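Local coordinates for putative hemin transport system, substrate-binding protein (Burkholderia cenocepacia J2315, PDB 5GIZ) that binds heme in the periplasm of Burkholderia cenocepacia and probably hands it to an inner-membrane ABC transporter for uptake, at residues A[28-33]-A[113-118]; A[67-72]-A[91-96]; A[149-154]-A[180-185]; A[163-168]-A[192-197]. All coordinates share one frame; numbering follows the deposited sequence. Where two conformers were deposited one is given.

Contact 1: residues A[28-33]-A[113-118]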
loop_
_atom_site.group_PDB
_atom_site.type_symbol
_atom_site.label_atom_id
_atom_site.label_comp_id
_atom_site.label_asym_id
_atom_site.label_seq_id
_atom_site.Cartn_x
_atom_site.Cartn_y
_atom_site.Cartn_z
ATOM N N PRO A 28 22.075 -16.311 -3.429
ATOM C CA PRO A 28 23.249 -16.685 -2.658
ATOM C C PRO A 28 23.397 -15.869 -1.352
ATOM O O PRO A 28 23.889 -16.402 -0.373
ATOM C CB PRO A 28 24.408 -16.421 -3.634
ATOM C CG PRO A 28 23.790 -16.580 -4.988
ATOM C CD PRO A 28 22.402 -16.022 -4.839
ATOM N N ARG A 29 22.940 -14.614 -1.328
ATOM C CA ARG A 29 23.225 -13.731 -0.190
ATOM C C ARG A 29 22.181 -13.791 0.921
ATOM O O ARG A 29 22.447 -13.325 2.030
ATOM C CB ARG A 29 23.374 -12.252 -0.626
ATOM C CG ARG A 29 24.226 -11.950 -1.870
ATOM C CD ARG A 29 25.713 -11.691 -1.631
ATOM N NE ARG A 29 25.998 -10.986 -0.378
ATOM C CZ ARG A 29 26.469 -11.546 0.740
ATOM N NH1 ARG A 29 26.741 -12.852 0.808
ATOM N NH2 ARG A 29 26.669 -10.787 1.812
ATOM N N TYR A 30 20.989 -14.317 0.650
ATOM C CA TYR A 30 19.929 -14.263 1.670
ATOM C C TYR A 30 18.761 -15.154 1.310
ATOM O O TYR A 30 18.566 -15.518 0.149
ATOM C CB TYR A 30 19.391 -12.827 1.856
ATOM C CG TYR A 30 18.803 -12.274 0.584
ATOM C CD1 TYR A 30 17.485 -12.518 0.232
ATOM C CD2 TYR A 30 19.594 -11.552 -0.296
ATOM C CE1 TYR A 30 16.968 -12.030 -0.947
ATOM C CE2 TYR A 30 19.090 -11.056 -1.464
ATOM C CZ TYR A 30 17.782 -11.282 -1.796
ATOM O OH TYR A 30 17.297 -10.790 -2.998
ATOM N N ARG A 31 17.971 -15.485 2.322
ATOM C CA ARG A 31 16.714 -16.216 2.155
ATOM C C ARG A 31 15.669 -15.564 3.038
ATOM O O ARG A 31 15.931 -15.288 4.219
ATOM C CB ARG A 31 16.919 -17.693 2.575
ATOM C CG ARG A 31 17.947 -18.426 1.727
ATOM C CD ARG A 31 18.478 -19.712 2.335
ATOM N NE ARG A 31 19.482 -19.494 3.375
ATOM C CZ ARG A 31 19.321 -19.794 4.654
ATOM N NH1 ARG A 31 18.166 -20.322 5.069
ATOM N NH2 ARG A 31 20.316 -19.566 5.521
ATOM N N LEU A 32 14.494 -15.260 2.490
ATOM C CA LEU A 32 13.410 -14.722 3.266
ATOM C C LEU A 32 12.727 -15.898 3.982
ATOM O O LEU A 32 12.403 -16.883 3.327
ATOM C CB LEU A 32 12.449 -13.969 2.357
ATOM C CG LEU A 32 13.212 -12.914 1.525
ATOM C CD1 LEU A 32 12.566 -12.573 0.193
ATOM C CD2 LEU A 32 13.409 -11.663 2.356
ATOM N N VAL A 33 12.556 -15.788 5.293
ATOM C CA VAL A 33 12.053 -16.887 6.121
ATOM C C VAL A 33 10.806 -16.577 6.938
ATOM O O VAL A 33 10.227 -17.491 7.537
ATOM C CB VAL A 33 13.172 -17.387 7.083
ATOM C CG1 VAL A 33 14.417 -17.807 6.301
ATOM C CG2 VAL A 33 13.484 -16.364 8.176
ATOM N N GLN A 113 20.576 -2.471 -0.658
ATOM C CA GLN A 113 21.754 -2.239 0.179
ATOM C C GLN A 113 21.791 -3.191 1.368
ATOM O O GLN A 113 22.824 -3.825 1.618
ATOM C CB GLN A 113 21.786 -0.813 0.723
ATOM C CG GLN A 113 22.910 -0.562 1.764
ATOM C CD GLN A 113 24.328 -0.734 1.240
ATOM O OE1 GLN A 113 25.242 -1.124 1.992
ATOM N NE2 GLN A 113 24.540 -0.424 -0.035
ATOM N N ALA A 114 20.665 -3.291 2.098
ATOM C CA ALA A 114 20.598 -4.113 3.303
ATOM C C ALA A 114 20.893 -5.570 2.988
ATOM O O ALA A 114 21.481 -6.282 3.810
ATOM C CB ALA A 114 19.239 -3.987 3.969
ATOM N N LEU A 115 20.476 -6.006 1.796
ATOM C CA LEU A 115 20.608 -7.403 1.331
ATOM C C LEU A 115 21.916 -7.675 0.555
ATOM O O LEU A 115 22.145 -8.800 0.121
ATOM C CB LEU A 115 19.394 -7.810 0.490
ATOM C CG LEU A 115 18.051 -7.845 1.234
ATOM C CD1 LEU A 115 16.953 -8.232 0.260
ATOM C CD2 LEU A 115 18.060 -8.782 2.429
ATOM N N ASP A 116 22.730 -6.636 0.420
ATOM C CA ASP A 116 24.025 -6.680 -0.276
ATOM C C ASP A 116 23.840 -7.161 -1.703
ATOM O O ASP A 116 24.589 -8.013 -2.221
ATOM C CB ASP A 116 25.004 -7.545 0.513
ATOM C CG ASP A 116 26.410 -7.472 -0.013
ATOM O OD1 ASP A 116 26.860 -6.434 -0.563
ATOM O OD2 ASP A 116 27.096 -8.503 0.180
ATOM N N VAL A 117 22.812 -6.611 -2.348
ATOM C CA VAL A 117 22.610 -6.852 -3.770
ATOM C C VAL A 117 22.456 -5.532 -4.521
ATOM O O VAL A 117 21.437 -5.282 -5.167
ATOM C CB VAL A 117 21.440 -7.808 -4.041
ATOM C CG1 VAL A 117 21.792 -9.228 -3.585
ATOM C CG2 VAL A 117 20.125 -7.351 -3.370
ATOM N N ARG A 118 23.486 -4.692 -4.452
ATOM C CA ARG A 118 23.495 -3.389 -5.135
ATOM C C ARG A 118 23.135 -3.470 -6.626
ATOM O O ARG A 118 22.312 -2.706 -7.077
ATOM C CB ARG A 118 24.856 -2.698 -4.925
ATOM C CG ARG A 118 25.331 -1.764 -6.048
ATOM C CD ARG A 118 26.776 -1.324 -5.804
ATOM N NE ARG A 118 27.741 -2.236 -6.423
ATOM C CZ ARG A 118 28.095 -2.197 -7.706
ATOM N NH1 ARG A 118 27.558 -1.296 -8.521
ATOM N NH2 ARG A 118 28.988 -3.058 -8.186
HETATM O O HOH W 1 22.453 -10.498 2.542
#

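Contact 2: residues A[67-72]-A[91-96]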
loop_
_atom_site.group_PDB
_atom_site.type_symbol
_atom_site.label_atom_id
_atom_site.label_comp_id
_atom_site.label_asym_id
_atom_site.label_seq_id
_atom_site.Cartn_x
_atom_site.Cartn_y
_atom_site.Cartn_z
ATOM N N PRO A 67 16.131 -15.076 12.758
ATOM C CA PRO A 67 16.591 -14.133 11.739
ATOM C C PRO A 67 17.991 -13.642 11.998
ATOM O O PRO A 67 18.388 -13.484 13.141
ATOM C CB PRO A 67 15.646 -12.937 11.931
ATOM C CG PRO A 67 15.259 -13.018 13.383
ATOM C CD PRO A 67 15.088 -14.491 13.625
ATOM N N ASP A 68 18.714 -13.324 10.927
ATOM C CA ASP A 68 19.922 -12.520 10.983
ATOM C C ASP A 68 19.633 -11.039 10.754
ATOM O O ASP A 68 20.411 -10.164 11.170
ATOM C CB ASP A 68 20.900 -12.970 9.893
ATOM C CG ASP A 68 21.344 -14.380 10.081
ATOM O OD1 ASP A 68 21.713 -14.772 11.253
ATOM O OD2 ASP A 68 21.249 -15.201 9.143
ATOM N N LEU A 69 18.521 -10.766 10.059
ATOM C CA LEU A 69 18.168 -9.389 9.696
ATOM C C LEU A 69 16.668 -9.267 9.574
ATOM O O LEU A 69 16.044 -10.161 9.064
ATOM C CB LEU A 69 18.832 -9.080 8.368
ATOM C CG LEU A 69 18.505 -7.763 7.665
ATOM C CD1 LEU A 69 18.941 -6.568 8.493
ATOM C CD2 LEU A 69 19.143 -7.723 6.278
ATOM N N VAL A 70 16.118 -8.137 10.006
ATOM C CA VAL A 70 14.738 -7.773 9.840
ATOM C C VAL A 70 14.701 -6.450 9.060
ATOM O O VAL A 70 15.322 -5.480 9.471
ATOM C CB VAL A 70 14.006 -7.594 11.199
ATOM C CG1 VAL A 70 12.613 -7.037 10.994
ATOM C CG2 VAL A 70 14.008 -8.877 12.020
ATOM N N LEU A 71 13.978 -6.428 7.962
ATOM C CA LEU A 71 13.658 -5.232 7.240
ATOM C C LEU A 71 12.273 -4.829 7.644
ATOM O O LEU A 71 11.328 -5.589 7.447
ATOM C CB LEU A 71 13.701 -5.484 5.735
ATOM C CG LEU A 71 14.993 -6.145 5.220
ATOM C CD1 LEU A 71 14.806 -6.485 3.719
ATOM C CD2 LEU A 71 16.181 -5.303 5.511
ATOM N N ALA A 72 12.155 -3.645 8.242
ATOM C CA ALA A 72 10.914 -3.231 8.850
ATOM C C ALA A 72 10.371 -1.950 8.304
ATOM O O ALA A 72 11.092 -0.939 8.178
ATOM C CB ALA A 72 11.103 -3.081 10.361
ATOM N N THR A 91 19.693 -7.462 13.937
ATOM C CA THR A 91 19.710 -6.196 13.231
ATOM C C THR A 91 18.321 -5.915 12.666
ATOM O O THR A 91 17.732 -6.741 11.971
ATOM C CB THR A 91 20.740 -6.197 12.072
ATOM O OG1 THR A 91 22.052 -6.406 12.653
ATOM C CG2 THR A 91 20.720 -4.857 11.250
ATOM N N VAL A 92 17.814 -4.723 12.930
ATOM C CA VAL A 92 16.532 -4.323 12.436
ATOM C C VAL A 92 16.781 -3.018 11.678
ATOM O O VAL A 92 17.285 -2.014 12.266
ATOM C CB VAL A 92 15.514 -4.081 13.554
ATOM C CG1 VAL A 92 14.230 -3.523 12.990
ATOM C CG2 VAL A 92 15.254 -5.326 14.387
ATOM N N THR A 93 16.515 -3.012 10.385
ATOM C CA THR A 93 16.694 -1.835 9.547
ATOM C C THR A 93 15.312 -1.362 9.174
ATOM O O THR A 93 14.512 -2.078 8.574
ATOM C CB THR A 93 17.567 -2.195 8.352
ATOM O OG1 THR A 93 18.843 -2.677 8.863
ATOM C CG2 THR A 93 17.758 -1.030 7.404
ATOM N N THR A 94 15.042 -0.097 9.498
ATOM C CA THR A 94 13.737 0.477 9.375
ATOM C C THR A 94 13.678 1.438 8.202
ATOM O O THR A 94 14.631 2.187 7.956
ATOM C CB THR A 94 13.338 1.136 10.705
ATOM O OG1 THR A 94 13.377 0.139 11.728
ATOM C CG2 THR A 94 11.972 1.635 10.676
ATOM N N PHE A 95 12.569 1.419 7.476
ATOM C CA PHE A 95 12.383 2.231 6.275
ATOM C C PHE A 95 11.372 3.332 6.550
ATOM O O PHE A 95 10.522 3.207 7.423
ATOM C CB PHE A 95 11.967 1.288 5.105
ATOM C CG PHE A 95 13.080 0.380 4.697
ATOM C CD1 PHE A 95 13.347 -0.781 5.403
ATOM C CD2 PHE A 95 13.917 0.694 3.639
ATOM C CE1 PHE A 95 14.432 -1.610 5.112
ATOM C CE2 PHE A 95 15.008 -0.116 3.349
ATOM C CZ PHE A 95 15.260 -1.289 4.062
ATOM N N ASP A 96 11.426 4.404 5.775
ATOM C CA ASP A 96 10.418 5.455 5.930
ATOM C C ASP A 96 9.311 5.222 4.920
ATOM O O ASP A 96 9.446 4.410 4.013
ATOM C CB ASP A 96 10.996 6.854 5.735
ATOM C CG ASP A 96 12.053 7.197 6.743
ATOM O OD1 ASP A 96 11.782 7.180 7.978
ATOM O OD2 ASP A 96 13.169 7.498 6.276
HETATM O O HOH W 2 21.548 -9.626 13.228
#

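Contact 3: residues A[149-154]-A[180-185]. With SO4 (sulfate ion), chain D.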
loop_
_atom_site.group_PDB
_atom_site.type_symbol
_atom_site.label_atom_id
_atom_site.label_comp_id
_atom_site.label_asym_id
_atom_site.label_seq_id
_atom_site.Cartn_x
_atom_site.Cartn_y
_atom_site.Cartn_z
ATOM N N PRO A 149 -9.894 17.332 -12.891
ATOM C CA PRO A 149 -9.712 16.171 -12.030
ATOM C C PRO A 149 -10.967 15.814 -11.218
ATOM O O PRO A 149 -11.565 16.674 -10.543
ATOM C CB PRO A 149 -8.550 16.584 -11.148
ATOM C CG PRO A 149 -7.704 17.450 -12.084
ATOM C CD PRO A 149 -8.717 18.231 -12.854
ATOM N N PRO A 150 -11.459 14.563 -11.328
ATOM C CA PRO A 150 -12.669 14.228 -10.605
ATOM C C PRO A 150 -12.425 14.028 -9.082
ATOM O O PRO A 150 -11.317 13.681 -8.651
ATOM C CB PRO A 150 -13.103 12.923 -11.299
ATOM C CG PRO A 150 -11.823 12.305 -11.727
ATOM C CD PRO A 150 -11.004 13.463 -12.206
ATOM N N ARG A 151 -13.497 14.166 -8.297
ATOM C CA ARG A 151 -13.397 14.022 -6.844
ATOM C C ARG A 151 -13.612 12.584 -6.448
ATOM O O ARG A 151 -14.623 11.997 -6.790
ATOM C CB ARG A 151 -14.408 14.922 -6.150
ATOM C CG ARG A 151 -14.304 16.402 -6.531
ATOM C CD ARG A 151 -15.339 17.235 -5.778
ATOM N NE ARG A 151 -14.986 17.358 -4.377
ATOM C CZ ARG A 151 -14.132 18.220 -3.869
ATOM N NH1 ARG A 151 -13.440 19.051 -4.646
ATOM N NH2 ARG A 151 -13.873 18.182 -2.555
ATOM N N VAL A 152 -12.650 12.000 -5.742
ATOM C CA VAL A 152 -12.706 10.600 -5.357
ATOM C C VAL A 152 -12.648 10.496 -3.846
ATOM O O VAL A 152 -11.737 11.049 -3.234
ATOM C CB VAL A 152 -11.520 9.816 -5.957
ATOM C CG1 VAL A 152 -11.566 8.360 -5.504
ATOM C CG2 VAL A 152 -11.538 9.928 -7.484
ATOM N N LEU A 153 -13.594 9.750 -3.256
ATOM C CA LEU A 153 -13.644 9.434 -1.823
ATOM C C LEU A 153 -13.066 8.049 -1.667
ATOM O O LEU A 153 -13.582 7.137 -2.298
ATOM C CB LEU A 153 -15.093 9.381 -1.411
ATOM C CG LEU A 153 -15.334 8.948 0.038
ATOM C CD1 LEU A 153 -14.831 9.990 0.993
ATOM C CD2 LEU A 153 -16.821 8.635 0.247
ATOM N N PHE A 154 -12.057 7.913 -0.812
ATOM C CA PHE A 154 -11.526 6.620 -0.412
ATOM C C PHE A 154 -12.035 6.178 0.939
ATOM O O PHE A 154 -11.795 6.831 1.923
ATOM C CB PHE A 154 -9.971 6.556 -0.411
ATOM C CG PHE A 154 -9.466 5.185 -0.043
ATOM C CD1 PHE A 154 -9.581 4.162 -0.921
ATOM C CD2 PHE A 154 -9.007 4.905 1.227
ATOM C CE1 PHE A 154 -9.200 2.866 -0.609
ATOM C CE2 PHE A 154 -8.618 3.598 1.535
ATOM C CZ PHE A 154 -8.742 2.607 0.642
ATOM N N GLY A 180 -4.553 11.263 -11.503
ATOM C CA GLY A 180 -5.144 12.398 -12.214
ATOM C C GLY A 180 -6.428 12.883 -11.592
ATOM O O GLY A 180 -7.179 13.615 -12.238
ATOM N N ALA A 181 -6.715 12.478 -10.371
ATOM C CA ALA A 181 -7.922 12.858 -9.684
ATOM C C ALA A 181 -7.634 13.725 -8.463
ATOM O O ALA A 181 -6.478 14.077 -8.219
ATOM C CB ALA A 181 -8.698 11.615 -9.304
ATOM N N ARG A 182 -8.671 14.093 -7.725
ATOM C CA ARG A 182 -8.549 14.920 -6.511
ATOM C C ARG A 182 -9.223 14.200 -5.349
ATOM O O ARG A 182 -10.279 13.603 -5.517
ATOM C CB ARG A 182 -9.268 16.256 -6.747
ATOM C CG ARG A 182 -8.959 17.394 -5.784
ATOM C CD ARG A 182 -9.724 18.639 -6.258
ATOM N NE ARG A 182 -9.528 19.838 -5.450
ATOM C CZ ARG A 182 -9.900 21.063 -5.830
ATOM N NH1 ARG A 182 -10.490 21.262 -7.009
ATOM N NH2 ARG A 182 -9.670 22.104 -5.035
ATOM N N ASN A 183 -8.654 14.270 -4.158
ATOM C CA ASN A 183 -9.301 13.715 -2.996
ATOM C C ASN A 183 -10.535 14.529 -2.654
ATOM O O ASN A 183 -10.442 15.765 -2.469
ATOM C CB ASN A 183 -8.303 13.625 -1.832
ATOM C CG ASN A 183 -8.823 12.791 -0.680
ATOM O OD1 ASN A 183 -10.007 12.460 -0.608
ATOM N ND2 ASN A 183 -7.933 12.417 0.268
ATOM N N ALA A 184 -11.672 13.860 -2.585
ATOM C CA ALA A 184 -12.940 14.546 -2.278
ATOM C C ALA A 184 -12.907 15.080 -0.844
ATOM O O ALA A 184 -13.508 16.089 -0.542
ATOM C CB ALA A 184 -14.097 13.618 -2.457
ATOM N N MET A 185 -12.181 14.392 0.026
ATOM C CA MET A 185 -11.963 14.840 1.389
ATOM C C MET A 185 -10.745 15.779 1.492
ATOM O O MET A 185 -9.649 15.412 1.075
ATOM C CB MET A 185 -11.705 13.648 2.314
ATOM C CG MET A 185 -12.734 12.535 2.321
ATOM S SD MET A 185 -14.439 13.121 2.543
ATOM C CE MET A 185 -14.330 13.883 4.110
HETATM S S SO4 D . -11.705 21.398 -2.299
HETATM O O1 SO4 D . -10.980 20.604 -3.312
HETATM O O2 SO4 D . -10.689 22.099 -1.510
HETATM O O3 SO4 D . -12.624 22.325 -2.987
HETATM O O4 SO4 D . -12.483 20.500 -1.421
HETATM O O HOH W 3 -10.988 10.176 0.462
#

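Contact 4: residues A[163-168]-A[192-197]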
loop_
_atom_site.group_PDB
_atom_site.type_symbol
_atom_site.label_atom_id
_atom_site.label_comp_id
_atom_site.label_asym_id
_atom_site.label_seq_id
_atom_site.Cartn_x
_atom_site.Cartn_y
_atom_site.Cartn_z
ATOM N N ALA A 163 -18.518 5.265 7.529
ATOM C CA ALA A 163 -17.294 4.964 6.815
ATOM C C ALA A 163 -16.115 5.688 7.438
ATOM O O ALA A 163 -16.261 6.852 7.892
ATOM C CB ALA A 163 -17.414 5.411 5.368
ATOM N N LEU A 164 -14.964 5.044 7.423
ATOM C CA LEU A 164 -13.684 5.683 7.777
ATOM C C LEU A 164 -12.991 6.057 6.460
ATOM O O LEU A 164 -12.782 5.180 5.625
ATOM C CB LEU A 164 -12.843 4.700 8.584
ATOM C CG LEU A 164 -11.551 5.259 9.167
ATOM C CD1 LEU A 164 -11.871 6.129 10.371
ATOM C CD2 LEU A 164 -10.599 4.148 9.558
ATOM N N VAL A 165 -12.650 7.342 6.301
ATOM C CA VAL A 165 -12.203 7.861 5.006
ATOM C C VAL A 165 -10.849 8.559 5.100
ATOM O O VAL A 165 -10.471 9.037 6.158
ATOM C CB VAL A 165 -13.254 8.814 4.398
ATOM C CG1 VAL A 165 -14.554 8.060 4.198
ATOM C CG2 VAL A 165 -13.455 10.053 5.289
ATOM N N ALA A 166 -10.120 8.578 3.982
ATOM C CA ALA A 166 -8.771 9.115 3.915
ATOM C C ALA A 166 -8.749 10.611 3.591
ATOM O O ALA A 166 -9.343 11.068 2.623
ATOM C CB ALA A 166 -7.974 8.359 2.877
ATOM N N GLY A 167 -8.058 11.347 4.456
ATOM C CA GLY A 167 -7.721 12.730 4.201
ATOM C C GLY A 167 -6.321 12.824 3.615
ATOM O O GLY A 167 -5.892 11.963 2.853
ATOM N N GLN A 168 -5.629 13.914 3.925
ATOM C CA GLN A 168 -4.289 14.091 3.424
ATOM C C GLN A 168 -3.269 13.261 4.224
ATOM O O GLN A 168 -3.595 12.672 5.268
ATOM C CB GLN A 168 -3.953 15.577 3.398
ATOM C CG GLN A 168 -4.620 16.319 2.225
ATOM C CD GLN A 168 -6.137 16.383 2.289
ATOM O OE1 GLN A 168 -6.734 17.079 3.119
ATOM N NE2 GLN A 168 -6.785 15.649 1.373
ATOM N N LYS A 192 -10.429 9.659 9.168
ATOM C CA LYS A 192 -11.421 10.137 10.118
ATOM C C LYS A 192 -12.791 9.541 9.766
ATOM O O LYS A 192 -13.055 9.286 8.571
ATOM C CB LYS A 192 -11.401 11.682 10.134
ATOM C CG LYS A 192 -12.737 12.393 10.000
ATOM C CD LYS A 192 -12.627 13.794 9.390
ATOM C CE LYS A 192 -11.696 14.728 10.129
ATOM N NZ LYS A 192 -12.245 15.073 11.463
ATOM N N PRO A 193 -13.643 9.267 10.783
ATOM C CA PRO A 193 -15.028 8.858 10.514
ATOM C C PRO A 193 -15.773 9.913 9.729
ATOM O O PRO A 193 -15.709 11.111 10.066
ATOM C CB PRO A 193 -15.625 8.680 11.910
ATOM C CG PRO A 193 -14.457 8.279 12.744
ATOM C CD PRO A 193 -13.303 9.099 12.218
ATOM N N LEU A 194 -16.466 9.471 8.688
ATOM C CA LEU A 194 -17.170 10.341 7.781
ATOM C C LEU A 194 -18.543 10.690 8.300
ATOM O O LEU A 194 -19.353 9.813 8.512
ATOM C CB LEU A 194 -17.320 9.635 6.425
ATOM C CG LEU A 194 -18.009 10.390 5.298
ATOM C CD1 LEU A 194 -17.211 11.590 4.797
ATOM C CD2 LEU A 194 -18.334 9.380 4.183
ATOM N N THR A 195 -18.804 11.975 8.456
ATOM C CA THR A 195 -20.120 12.437 8.856
ATOM C C THR A 195 -20.886 12.736 7.574
ATOM O O THR A 195 -20.272 13.102 6.555
ATOM C CB THR A 195 -20.000 13.708 9.689
ATOM O OG1 THR A 195 -19.362 14.732 8.905
ATOM C CG2 THR A 195 -19.173 13.436 10.940
ATOM N N THR A 196 -22.213 12.599 7.619
ATOM C CA THR A 196 -23.035 12.813 6.416
ATOM C C THR A 196 -22.873 14.242 5.907
ATOM O O THR A 196 -22.941 14.476 4.716
ATOM C CB THR A 196 -24.540 12.507 6.629
ATOM O OG1 THR A 196 -25.088 13.451 7.552
ATOM C CG2 THR A 196 -24.771 11.061 7.123
ATOM N N GLU A 197 -22.618 15.174 6.818
ATOM C CA GLU A 197 -22.278 16.561 6.478
ATOM C C GLU A 197 -20.975 16.681 5.697
ATOM O O GLU A 197 -20.928 17.344 4.648
ATOM C CB GLU A 197 -22.179 17.379 7.774
ATOM C CG GLU A 197 -21.488 18.733 7.710
ATOM C CD GLU A 197 -21.643 19.492 9.022
ATOM O OE1 GLU A 197 -21.602 18.841 10.093
ATOM O OE2 GLU A 197 -21.813 20.731 8.989
HETATM O O HOH W 4 -20.309 7.314 6.443
#

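Contact 1: residues A[28-33]-A[113-118]
R29 reaches from the lead-in to strand 30-35 along the turn that follows helix 101-114 and closes on D116. Its CB lies 3.7 Å from L115 O, the first atom it meets across the contact. CG comes next, 4.0 Å from V117 CG1, the two side chains passing antiparallel. CD passes beside D116 O. The chain then bends at chi2 and chi3 (-90° and -35°), which turns the guanidinium back onto the aspartate. There a single oxygen takes both N-H groups: R29 NE and R29 NH2 each stand 2.8 Å from D116 OD2, a salt bridge whose two hydrogen bonds are bent and weak. Guanidinium and carboxylate planes are almost perpendicular, 86° apart. Water 1 adds a second link, donating to R29 O at 2.9 Å and, more weakly, to L115 O. Beneath this polar layer Y30 lies in the interior. L115 CD1 sits over one face of its ring, a CH-pi contact 3.9 Å from the Y30 centroid, while V117 CG1 approaches the ring edge. D116 has positive phi and ends the helix in a Schellman motif, so the turn presents L115, D116 and V117 together. The chemistry is layered: a charged pair toward solvent covers an aromatic-aliphatic core, with the bent bonds suggesting that electrostatic attraction matters more there than directed hydrogen bonding.

Contact 2: residues A[67-72]-A[91-96]
V92 packs its two methyls against V70 and A72 on one face of the parallel strand pair 69-72 and 91-94. V92 CG2 meets V70 CB and V92 CG1 meets A72 CB, each pair 4.1 Å apart, and V92 also touches V85 and K86 of helix 79-87. On the other face L71 CB lies 4.0 Å from F95 CE1, and V111 of helix 101-114 touches both L71 and F95. L69, with CG trans to its own N (chi1 173°), extends CD1 to the T91 methyl, 3.7 Å from T91 CG2. Backbone bonds join the strands between these layers: V70 N to T91 O, T93 N to V70 O at 2.9 Å, A72 N to T93 O at 2.8 Å, and F95 N to A72 O. The last continues the pairing past the strand end and sets A72 O at the edge of the F95 ring. T91 and T93 lie on the L69 and L71 face, T94 on that of V70 and A72; T91 N gives its hydrogen to water 2 at 2.9 Å. In this beta-alpha-beta unit apolar packing thus lines both faces, while strand 91-94 is outermost in its sheet, with T91 and T94 exposed, consistent with polar groups there.

Contact 3: residues A[149-154]-A[180-185]
R151 NH2 is shared between A184 O and the sulfate. Its bond to A184 O is 2.9 Å long and bent, the carbonyl lying 29° out of the guanidinium plane, while the bond to sulfate O4 is straighter. R151 NH1 adds a longer bond to sulfate O1, so the anion lies at the edge of the guanidinium; R151 NE binds A202 O. R182, in an extended chain, turns one face of its guanidinium to R151 NH1 and to sulfate O1; the sulfate, probably from the crystallisation liquor, thus sits beside both positive groups. Behind them the backbones pair in parallel: R182 N to P150 O at 2.8 Å, V152 N to R182 O at 2.9 Å, and A184 N to V152 O. N183 OD1 accepts M185 N at 3.0 Å, closing an Asx turn, and takes a hydrogen from water 3, which in turn accepts from F154 N. N183 ND2 is held by D173 OD1 and A166 O. On one face A181 CB meets V152 CG2 at 3.8 Å, and both residues touch I176 of helix 171-178; on the opposite face L153 CD1 touches M185 SD beside helix 196-202. G180, with positive phi, ends helix 171-178 in a Schellman motif that leads into short strand 182-183, parallel to strand 151-159 in the mixed sheet of the lobe that carries A172 of the heme site.

Contact 4: residues A[163-168]-A[192-197]
L164 CD1 rests against the flat K192-P193 peptide, 3.6 Å from both K192 C and P193 N. The same methyl reaches the pyrrolidine ring, 3.8 Å from P193 CD. It gets there because CG of L164 is swung opposite the backbone N (chi1 -173°). At the rim of this peptide K192 O accepts V165 N at 3.0 Å. The returning bond, K192 N to V165 O, completes an antiparallel hydrogen-bonded pair. L164 and P193 form the next pair, a non-hydrogen-bonded one, a place where proline's missing N-H costs no bond. One residue further, L194 N donates to A163 O at 2.7 Å. On the face away from P193, the side chains of V165 and L194 meet crosswise: V165 CG1 lies 3.9 Å from L194 CB, and M185 touches both residues. Toward the outside, K192 makes a cation-pi contact with F188. Water 4 accepts from A163 N and only weakly reaches L194 O. T195 OG1 then caps helix 196-202 by binding A198 N. L164 also touches Y191, and A163 touches H158, both heme-contacting residues in the loaded protein. Three backbone bonds thus join the two strands. The proline nitrogen has no hydrogen to give, so its peptide is met in two ways: by the L164 methyl, and through its oxygen by V165 N.

How the contacts relate
Contacts 1 and 2 share one lobe and contacts 3 and 4 the other, on opposite sides of the chain's centre. Contact 2 is nested inside the loop closed by contact 1, and they touch where A114 CB meets L71 CD2 at 3.7 Å. Contacts 3 and 4 interleave along the chain, their centres 13 Å apart, joined by a probable hydrogen bond between M185 O and Q168 NE2 of 2.9 Å. Between lobes, contacts 2 and 4 come closest, about 15 Å between nearest atoms. Heme, absent here, binds residues near contacts 2, 3 and 4: side chain to side chain, A72 is about 8 Å from Q54 and N183 about 6 Å from A172. Contact 1 lies away from the site.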